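Peptidase, M20/M25/M40 family (PDB 4EWT) probably hydrolyses the amide bond of N-acylated amino acids or related small substrates, as a manganese-binding metallohydrolase of the M20 peptidase family. Local coordinates at residues Thr72-Ala77 with Asp155-Val160; Thr232-Ile237 with Asp258-Thr263; Ala352-Glu357 with Asn367-Ser372. One frame throughout, in Å; residues are numbered along the deposited sequence.

Contact 1 of 3, residues Thr72-Ala77 with Asp155-Val160; sequences TLAIRA and DGVDHV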
loop_
_atom_site.group_PDB
_atom_site.type_symbol
_atom_site.label_atom_id
_atom_site.label_comp_id
_atom_site.label_asym_id
_atom_site.label_seq_id
_atom_site.Cartn_x
_atom_site.Cartn_y
_atom_site.Cartn_z
ATOM N N THR A 72 -28.156 -31.836 -36.477
ATOM C CA THR A 72 -27.203 -32.619 -35.715
ATOM C C THR A 72 -26.979 -31.949 -34.370
ATOM O O THR A 72 -26.546 -30.794 -34.300
ATOM C CB THR A 72 -25.865 -32.759 -36.460
ATOM O OG1 THR A 72 -26.089 -33.361 -37.741
ATOM C CG2 THR A 72 -24.895 -33.618 -35.665
ATOM N N LEU A 73 -27.301 -32.684 -33.313
ATOM C CA LEU A 73 -27.141 -32.206 -31.961
ATOM C C LEU A 73 -26.024 -32.982 -31.296
ATOM O O LEU A 73 -26.045 -34.217 -31.270
ATOM C CB LEU A 73 -28.433 -32.396 -31.168
ATOM C CG LEU A 73 -28.371 -32.076 -29.674
ATOM C CD1 LEU A 73 -28.091 -30.586 -29.437
ATOM C CD2 LEU A 73 -29.654 -32.500 -28.986
ATOM N N ALA A 74 -25.048 -32.250 -30.764
ATOM C CA ALA A 74 -23.978 -32.873 -30.010
ATOM C C ALA A 74 -24.303 -32.818 -28.528
ATOM O O ALA A 74 -24.788 -31.803 -28.020
ATOM C CB ALA A 74 -22.648 -32.215 -30.301
ATOM N N ILE A 75 -24.056 -33.928 -27.844
ATOM C CA ILE A 75 -24.209 -33.990 -26.392
ATOM C C ILE A 75 -22.878 -34.427 -25.779
ATOM O O ILE A 75 -22.232 -35.344 -26.272
ATOM C CB ILE A 75 -25.402 -34.891 -25.971
ATOM C CG1 ILE A 75 -25.268 -36.299 -26.555
ATOM C CG2 ILE A 75 -26.723 -34.253 -26.439
ATOM C CD1 ILE A 75 -26.365 -37.248 -26.121
ATOM N N ARG A 76 -22.456 -33.742 -24.725
ATOM C CA ARG A 76 -21.074 -33.844 -24.270
ATOM C C ARG A 76 -20.950 -34.376 -22.838
ATOM O O ARG A 76 -21.669 -33.940 -21.942
ATOM C CB ARG A 76 -20.396 -32.477 -24.425
ATOM C CG ARG A 76 -18.943 -32.416 -24.021
ATOM C CD ARG A 76 -18.781 -32.112 -22.539
ATOM N NE ARG A 76 -17.480 -31.505 -22.308
ATOM C CZ ARG A 76 -17.151 -30.783 -21.241
ATOM N NH1 ARG A 76 -18.021 -30.571 -20.250
ATOM N NH2 ARG A 76 -15.938 -30.268 -21.182
ATOM N N ALA A 77 -20.044 -35.339 -22.655
ATOM C CA ALA A 77 -19.652 -35.830 -21.328
ATOM C C ALA A 77 -18.138 -35.945 -21.251
ATOM O O ALA A 77 -17.515 -36.535 -22.128
ATOM C CB ALA A 77 -20.293 -37.193 -21.037
ATOM N N ASP A 155 -17.731 -31.052 -36.820
ATOM C CA ASP A 155 -18.125 -31.129 -38.233
ATOM C C ASP A 155 -19.578 -31.598 -38.354
ATOM O O ASP A 155 -19.922 -32.696 -37.913
ATOM C CB ASP A 155 -17.187 -32.062 -39.019
ATOM N N GLY A 156 -20.431 -30.746 -38.916
ATOM C CA GLY A 156 -21.843 -31.083 -39.111
ATOM C C GLY A 156 -22.768 -30.629 -37.992
ATOM O O GLY A 156 -23.986 -30.525 -38.194
ATOM N N VAL A 157 -22.185 -30.339 -36.829
ATOM C CA VAL A 157 -22.934 -30.065 -35.599
ATOM C C VAL A 157 -23.576 -28.681 -35.581
ATOM O O VAL A 157 -22.896 -27.672 -35.762
ATOM C CB VAL A 157 -22.037 -30.213 -34.336
ATOM C CG1 VAL A 157 -22.801 -29.803 -33.089
ATOM C CG2 VAL A 157 -21.522 -31.645 -34.194
ATOM N N ASP A 158 -24.883 -28.650 -35.330
ATOM C CA ASP A 158 -25.645 -27.406 -35.242
ATOM C C ASP A 158 -25.640 -26.793 -33.831
ATOM O O ASP A 158 -25.401 -25.590 -33.667
ATOM C CB ASP A 158 -27.078 -27.645 -35.742
ATOM C CG ASP A 158 -27.138 -27.959 -37.243
ATOM O OD1 ASP A 158 -27.325 -29.146 -37.606
ATOM O OD2 ASP A 158 -27.002 -27.016 -38.058
ATOM N N HIS A 159 -25.892 -27.620 -32.816
ATOM C CA HIS A 159 -25.885 -27.178 -31.415
ATOM C C HIS A 159 -25.169 -28.175 -30.501
ATOM O O HIS A 159 -25.134 -29.372 -30.794
ATOM C CB HIS A 159 -27.314 -26.994 -30.895
ATOM C CG HIS A 159 -28.066 -25.877 -31.546
ATOM N ND1 HIS A 159 -28.014 -24.578 -31.091
ATOM C CD2 HIS A 159 -28.914 -25.870 -32.601
ATOM C CE1 HIS A 159 -28.787 -23.817 -31.843
ATOM N NE2 HIS A 159 -29.351 -24.577 -32.764
ATOM N N VAL A 160 -24.614 -27.682 -29.389
ATOM C CA VAL A 160 -24.003 -28.552 -28.380
ATOM C C VAL A 160 -24.738 -28.409 -27.052
ATOM O O VAL A 160 -25.070 -27.308 -26.638
ATOM C CB VAL A 160 -22.492 -28.271 -28.170
ATOM C CG1 VAL A 160 -21.844 -29.405 -27.363
ATOM C CG2 VAL A 160 -21.778 -28.112 -29.499
#
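D158 reaches back to T72 and holds it by two bonds, one from its side chain and one from its backbone. With chi1 at -67° the carboxylate stands beside D158's own backbone N, and from there OD1 takes the T72 N-H at 3.0 Å through its anti lone pair. The second bond runs the other way, D158 N to T72 O at 2.9 Å, so both polar backbone atoms of T72 are gripped by one residue just before the strand pairing begins. T72 also lays CB against the carbonyl of G156, with CB 3.4 Å from G156 O.

Farther along, A74 N donates to H159 O at 2.9 Å in a nearly straight bond (170° at the hydrogen). The CD1 methyl of L73 rests on that same carbonyl, 3.5 Å from H159 O, and on the CB of H159. The imidazole itself turns elsewhere: it stacks on F306, meets Y387 nearly at right angles and gives ND1 to the carbonyl of P343.

The other face belongs to A74, V157 and V160. V157 places CG1 anti to its backbone N (chi1 175°), which brings that methyl to 3.7 Å from A74 CB, while V160 CG1 approaches the same CB from farther along the strand. R76 starts out on this face, but its guanidinium leaves for D334 and E333, near a bound manganese.

The parallel bridges L73-H159 and A74-V160 join neighbouring strands 72-78 and 159-166 in the mixed sheet of the metal-binding alpha/beta domain characteristic of M20 peptidases.

Contact 2 of 3, residues Thr232-Ile237 with Asp258-Thr263; sequences TGVVTI and DVRGLT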
loop_
_atom_site.group_PDB
_atom_site.type_symbol
_atom_site.label_atom_id
_atom_site.label_comp_id
_atom_site.label_asym_id
_atom_site.label_seq_id
_atom_site.Cartn_x
_atom_site.Cartn_y
_atom_site.Cartn_z
ATOM N N THR A 232 -17.888 -9.567 -12.732
ATOM C CA THR A 232 -17.393 -10.643 -11.885
ATOM C C THR A 232 -15.960 -10.953 -12.312
ATOM O O THR A 232 -15.723 -11.487 -13.401
ATOM C CB THR A 232 -18.328 -11.827 -12.019
ATOM O OG1 THR A 232 -19.619 -11.403 -11.578
ATOM C CG2 THR A 232 -17.875 -13.041 -11.207
ATOM N N GLY A 233 -15.013 -10.559 -11.463
ATOM C CA GLY A 233 -13.592 -10.705 -11.740
ATOM C C GLY A 233 -12.827 -11.107 -10.490
ATOM O O GLY A 233 -13.245 -10.780 -9.370
ATOM N N VAL A 234 -11.720 -11.830 -10.680
ATOM C CA VAL A 234 -10.875 -12.260 -9.567
ATOM C C VAL A 234 -9.436 -12.145 -10.020
ATOM O O VAL A 234 -9.099 -12.579 -11.130
ATOM C CB VAL A 234 -11.070 -13.756 -9.162
ATOM C CG1 VAL A 234 -10.427 -14.047 -7.774
ATOM C CG2 VAL A 234 -12.500 -14.148 -9.151
ATOM N N VAL A 235 -8.601 -11.563 -9.164
ATOM C CA VAL A 235 -7.167 -11.511 -9.396
ATOM C C VAL A 235 -6.511 -12.000 -8.131
ATOM O O VAL A 235 -6.576 -11.334 -7.070
ATOM C CB VAL A 235 -6.683 -10.078 -9.790
ATOM C CG1 VAL A 235 -5.192 -10.072 -10.027
ATOM C CG2 VAL A 235 -7.407 -9.596 -11.060
ATOM N N THR A 236 -5.939 -13.200 -8.223
ATOM C CA THR A 236 -5.245 -13.834 -7.094
ATOM C C THR A 236 -3.743 -13.973 -7.373
ATOM O O THR A 236 -3.352 -14.456 -8.450
ATOM C CB THR A 236 -5.840 -15.220 -6.775
ATOM O OG1 THR A 236 -7.093 -15.051 -6.112
ATOM C CG2 THR A 236 -4.920 -16.016 -5.834
ATOM N N ILE A 237 -2.907 -13.535 -6.426
ATOM C CA ILE A 237 -1.484 -13.858 -6.462
ATOM C C ILE A 237 -1.305 -15.052 -5.553
ATOM O O ILE A 237 -1.306 -14.904 -4.337
ATOM C CB ILE A 237 -0.553 -12.721 -5.971
ATOM C CG1 ILE A 237 -0.696 -11.464 -6.828
ATOM C CG2 ILE A 237 0.913 -13.189 -5.987
ATOM C CD1 ILE A 237 -0.399 -11.690 -8.329
ATOM N N ASP A 258 -3.434 -15.892 -10.989
ATOM C CA ASP A 258 -4.497 -16.273 -11.887
ATOM C C ASP A 258 -5.689 -15.347 -11.788
ATOM O O ASP A 258 -5.889 -14.642 -10.794
ATOM C CB ASP A 258 -4.871 -17.753 -11.758
ATOM C CG ASP A 258 -5.890 -18.008 -10.699
ATOM O OD1 ASP A 258 -5.544 -17.850 -9.509
ATOM O OD2 ASP A 258 -7.042 -18.379 -11.056
ATOM N N VAL A 259 -6.453 -15.373 -12.864
ATOM C CA VAL A 259 -7.421 -14.366 -13.209
ATOM C C VAL A 259 -8.678 -15.097 -13.642
ATOM O O VAL A 259 -8.607 -16.081 -14.389
ATOM C CB VAL A 259 -6.887 -13.504 -14.388
ATOM C CG1 VAL A 259 -8.016 -12.798 -15.111
ATOM C CG2 VAL A 259 -5.800 -12.498 -13.899
ATOM N N ARG A 260 -9.820 -14.647 -13.129
ATOM C CA ARG A 260 -11.111 -15.092 -13.628
ATOM C C ARG A 260 -11.924 -13.876 -14.022
ATOM O O ARG A 260 -11.923 -12.859 -13.321
ATOM C CB ARG A 260 -11.919 -15.850 -12.577
ATOM C CG ARG A 260 -11.166 -16.826 -11.735
ATOM C CD ARG A 260 -11.070 -18.207 -12.333
ATOM N NE ARG A 260 -10.073 -18.932 -11.558
ATOM C CZ ARG A 260 -9.938 -20.249 -11.507
ATOM N NH1 ARG A 260 -10.753 -21.040 -12.194
ATOM N NH2 ARG A 260 -8.982 -20.769 -10.746
ATOM N N GLY A 261 -12.643 -14.003 -15.134
ATOM C CA GLY A 261 -13.610 -12.987 -15.551
ATOM C C GLY A 261 -14.820 -13.722 -16.082
ATOM O O GLY A 261 -14.673 -14.666 -16.856
ATOM N N LEU A 262 -16.011 -13.295 -15.676
ATOM C CA LEU A 262 -17.228 -13.972 -16.108
ATOM C C LEU A 262 -17.578 -13.667 -17.581
ATOM O O LEU A 262 -18.249 -14.464 -18.244
ATOM C CB LEU A 262 -18.402 -13.643 -15.162
ATOM C CG LEU A 262 -19.789 -14.220 -15.492
ATOM C CD1 LEU A 262 -19.769 -15.754 -15.466
ATOM C CD2 LEU A 262 -20.853 -13.650 -14.542
ATOM N N THR A 263 -17.122 -12.532 -18.100
ATOM C CA THR A 263 -17.287 -12.262 -19.531
ATOM C C THR A 263 -15.908 -12.087 -20.176
ATOM O O THR A 263 -14.921 -11.876 -19.468
ATOM C CB THR A 263 -18.152 -11.016 -19.794
ATOM O OG1 THR A 263 -17.399 -9.839 -19.496
ATOM C CG2 THR A 263 -19.440 -11.023 -18.948
#
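R260 lies alongside V234 on one face of an antiparallel ladder. CB touches V234 CG2 at 3.9 Å, and CG keeps to the same valine, 4.0 Å from both CB and CG2. A bend at chi2 (-88°) turns the chain off V234 and back along its own strand. There NE and NH2 both approach OD2 of D258, each at 3.1 Å, in a salt bridge whose two hydrogen bonds are weak; NH2 also bonds weakly to N247 of the second subunit, and the side chain touches R185 of strand 179-193 and S332.

T236 sits beside D258 on this face, with CB 3.8 Å from D258 OD1, while OG1 bonds to R225 of the third subunit. V234 and R260 exchange both backbone bonds, as do T236 and D258. At the other end, past G233 and G261, L262 N bonds to T232 O and the two side chains cross, CB to CB at 3.6 Å.

The opposite face carries V235 and V259, whose CG2 methyls meet loosely and which both pack on I270 and I274 of helix 264-285. This is a beta hairpin of strands 233-242 and 248-261, helix-backed and touched by other subunits, consistent with the oligomerising lid domain of M20 enzymes.

Contact 3 of 3, residues Ala352-Glu357 with Asn367-Ser372; sequences AVENGE and NISEKS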
loop_
_atom_site.group_PDB
_atom_site.type_symbol
_atom_site.label_atom_id
_atom_site.label_comp_id
_atom_site.label_asym_id
_atom_site.label_seq_id
_atom_site.Cartn_x
_atom_site.Cartn_y
_atom_site.Cartn_z
ATOM N N ALA A 352 -26.616 -32.738 -4.775
ATOM C CA ALA A 352 -26.315 -32.670 -3.339
ATOM C C ALA A 352 -26.839 -33.904 -2.596
ATOM O O ALA A 352 -28.001 -34.280 -2.749
ATOM C CB ALA A 352 -26.879 -31.394 -2.722
ATOM N N VAL A 353 -25.965 -34.527 -1.808
ATOM C CA VAL A 353 -26.312 -35.725 -1.038
ATOM C C VAL A 353 -27.451 -35.447 -0.054
ATOM O O VAL A 353 -27.562 -34.339 0.475
ATOM C CB VAL A 353 -25.078 -36.320 -0.300
ATOM C CG1 VAL A 353 -24.111 -36.961 -1.291
ATOM C CG2 VAL A 353 -24.362 -35.254 0.535
ATOM N N GLU A 354 -28.298 -36.450 0.171
ATOM C CA GLU A 354 -29.486 -36.298 1.019
ATOM C C GLU A 354 -29.112 -36.125 2.487
ATOM O O GLU A 354 -29.534 -35.164 3.132
ATOM C CB GLU A 354 -30.449 -37.488 0.861
ATOM C CG GLU A 354 -30.450 -38.169 -0.509
ATOM C CD GLU A 354 -31.019 -37.311 -1.638
ATOM O OE1 GLU A 354 -31.203 -37.857 -2.748
ATOM O OE2 GLU A 354 -31.278 -36.105 -1.431
ATOM N N ASN A 355 -28.178 -36.939 2.925
ATOM C CA ASN A 355 -27.734 -36.967 4.300
ATOM C C ASN A 355 -26.240 -36.826 4.393
ATOM O O ASN A 355 -25.526 -37.141 3.485
ATOM C CB ASN A 355 -28.138 -38.294 4.952
ATOM C CG ASN A 355 -29.633 -38.388 5.241
ATOM O OD1 ASN A 355 -30.108 -37.922 6.278
ATOM N ND2 ASN A 355 -30.381 -38.987 4.320
ATOM N N GLY A 356 -25.756 -36.380 5.521
ATOM C CA GLY A 356 -24.324 -36.113 5.646
ATOM C C GLY A 356 -23.877 -34.763 5.114
ATOM O O GLY A 356 -24.677 -33.996 4.569
ATOM N N GLU A 357 -22.587 -34.480 5.275
ATOM C CA GLU A 357 -21.984 -33.224 4.830
ATOM C C GLU A 357 -22.063 -33.044 3.314
ATOM O O GLU A 357 -21.977 -34.013 2.560
ATOM C CB GLU A 357 -20.543 -33.145 5.293
ATOM N N ASN A 367 -18.910 -35.860 -2.922
ATOM C CA ASN A 367 -19.901 -36.913 -3.174
ATOM C C ASN A 367 -21.210 -36.348 -3.715
ATOM O O ASN A 367 -21.608 -35.228 -3.375
ATOM C CB ASN A 367 -20.168 -37.745 -1.911
ATOM C CG ASN A 367 -20.694 -39.152 -2.219
ATOM O OD1 ASN A 367 -21.199 -39.437 -3.311
ATOM N ND2 ASN A 367 -20.575 -40.040 -1.241
ATOM N N ILE A 368 -21.869 -37.138 -4.558
ATOM C CA ILE A 368 -23.125 -36.747 -5.183
ATOM C C ILE A 368 -24.255 -37.751 -4.888
ATOM O O ILE A 368 -23.994 -38.926 -4.614
ATOM C CB ILE A 368 -22.951 -36.590 -6.718
ATOM C CG1 ILE A 368 -22.399 -37.887 -7.334
ATOM C CG2 ILE A 368 -22.052 -35.392 -7.032
ATOM C CD1 ILE A 368 -22.119 -37.833 -8.832
ATOM N N SER A 369 -25.479 -37.283 -4.926
ATOM C CA SER A 369 -26.600 -38.147 -4.946
ATOM C C SER A 369 -26.635 -38.850 -6.290
ATOM O O SER A 369 -26.582 -38.215 -7.314
ATOM C CB SER A 369 -27.848 -37.348 -4.786
ATOM O OG SER A 369 -28.857 -38.008 -5.475
ATOM N N GLU A 370 -26.728 -40.173 -6.267
ATOM C CA GLU A 370 -26.624 -40.971 -7.488
ATOM C C GLU A 370 -27.884 -40.935 -8.347
ATOM O O GLU A 370 -27.901 -41.490 -9.455
ATOM C CB GLU A 370 -26.208 -42.414 -7.170
ATOM C CG GLU A 370 -24.707 -42.561 -6.923
ATOM C CD GLU A 370 -24.277 -43.990 -6.646
ATOM O OE1 GLU A 370 -24.893 -44.650 -5.786
ATOM O OE2 GLU A 370 -23.308 -44.451 -7.287
ATOM N N LYS A 371 -28.927 -40.271 -7.852
ATOM C CA LYS A 371 -30.137 -40.102 -8.647
ATOM C C LYS A 371 -30.051 -38.901 -9.589
ATOM O O LYS A 371 -31.003 -38.607 -10.316
ATOM C CB LYS A 371 -31.393 -40.065 -7.771
ATOM C CG LYS A 371 -31.537 -38.852 -6.889
ATOM C CD LYS A 371 -32.618 -39.092 -5.837
ATOM C CE LYS A 371 -32.180 -40.115 -4.797
ATOM N NZ LYS A 371 -33.330 -40.589 -3.967
ATOM N N SER A 372 -28.902 -38.219 -9.571
ATOM C CA SER A 372 -28.569 -37.234 -10.594
ATOM C C SER A 372 -28.315 -37.917 -11.937
ATOM O O SER A 372 -28.457 -37.287 -12.986
ATOM C CB SER A 372 -27.333 -36.430 -10.191
ATOM O OG SER A 372 -26.202 -37.272 -10.013
HETATM O O HOH W 1 -23.162 -33.197 -2.015
#
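V353 leans one methyl against the backbone of 367-369: its CG1 lies 3.7 Å from both N367 O and the carbonyl carbon of I368. The side chain has chi1 at -71°, setting CG1 beside V353's own N and toward the carbonyls of N367 and I368; the CB of N367 lies loosely against the same methyl. A water ties the backbones together here, donating to N367 O at 2.9 Å and accepting from V353 N at 3.1 Å.

E354 makes the polar half of the contact. Its chain bends at chi2 (-68°) and carries OE1 across to the lysine, where it comes 3.2 Å from K371 CE. The charged end is farther away, with OE1 to K371 NZ at 3.7 Å, a long salt bridge formed as the two chains cross. The carboxylate therefore rests on the aliphatic part of the lysine as much as on its ammonium group. OE1 also lies near S369 OG, at 3.6 Å, without a hydrogen bond.

S369 sits between these two patches. Its CB packs on the carbonyl of A352, 3.7 Å from A352 O, and its OG accepts from K371 N in a capping bond at the turn leading into helix 372-386.

No direct hydrogen bond joins 352-357 to 367-372 (S369 pairs by its backbone with A351, just before), so between these segments cohesion comes from a methyl on a peptide, one bridging water and a stretched ion pair at an exposed edge, where solvent would probably screen the charges.

How the contacts relate
The three contacts follow one another along the chain and none touches another; each pair of centres is 30 Å apart. Contacts 1 and 2 fall on opposite sides of the chain's centre and belong to different sheets, contact 1 to the mixed sheet and contact 2 to the antiparallel one. Contacts 1 and 3 come nearest, with about 11 Å between their closest atoms, against about 19 Å for contacts 2 and 3. Two manganese ions share C103; one is also bound by H105 and H164, the other by E139 and H362. The side chains of R76, R260 and I368 come within about 6, 9 and 10 Å, respectively, of a bound manganese.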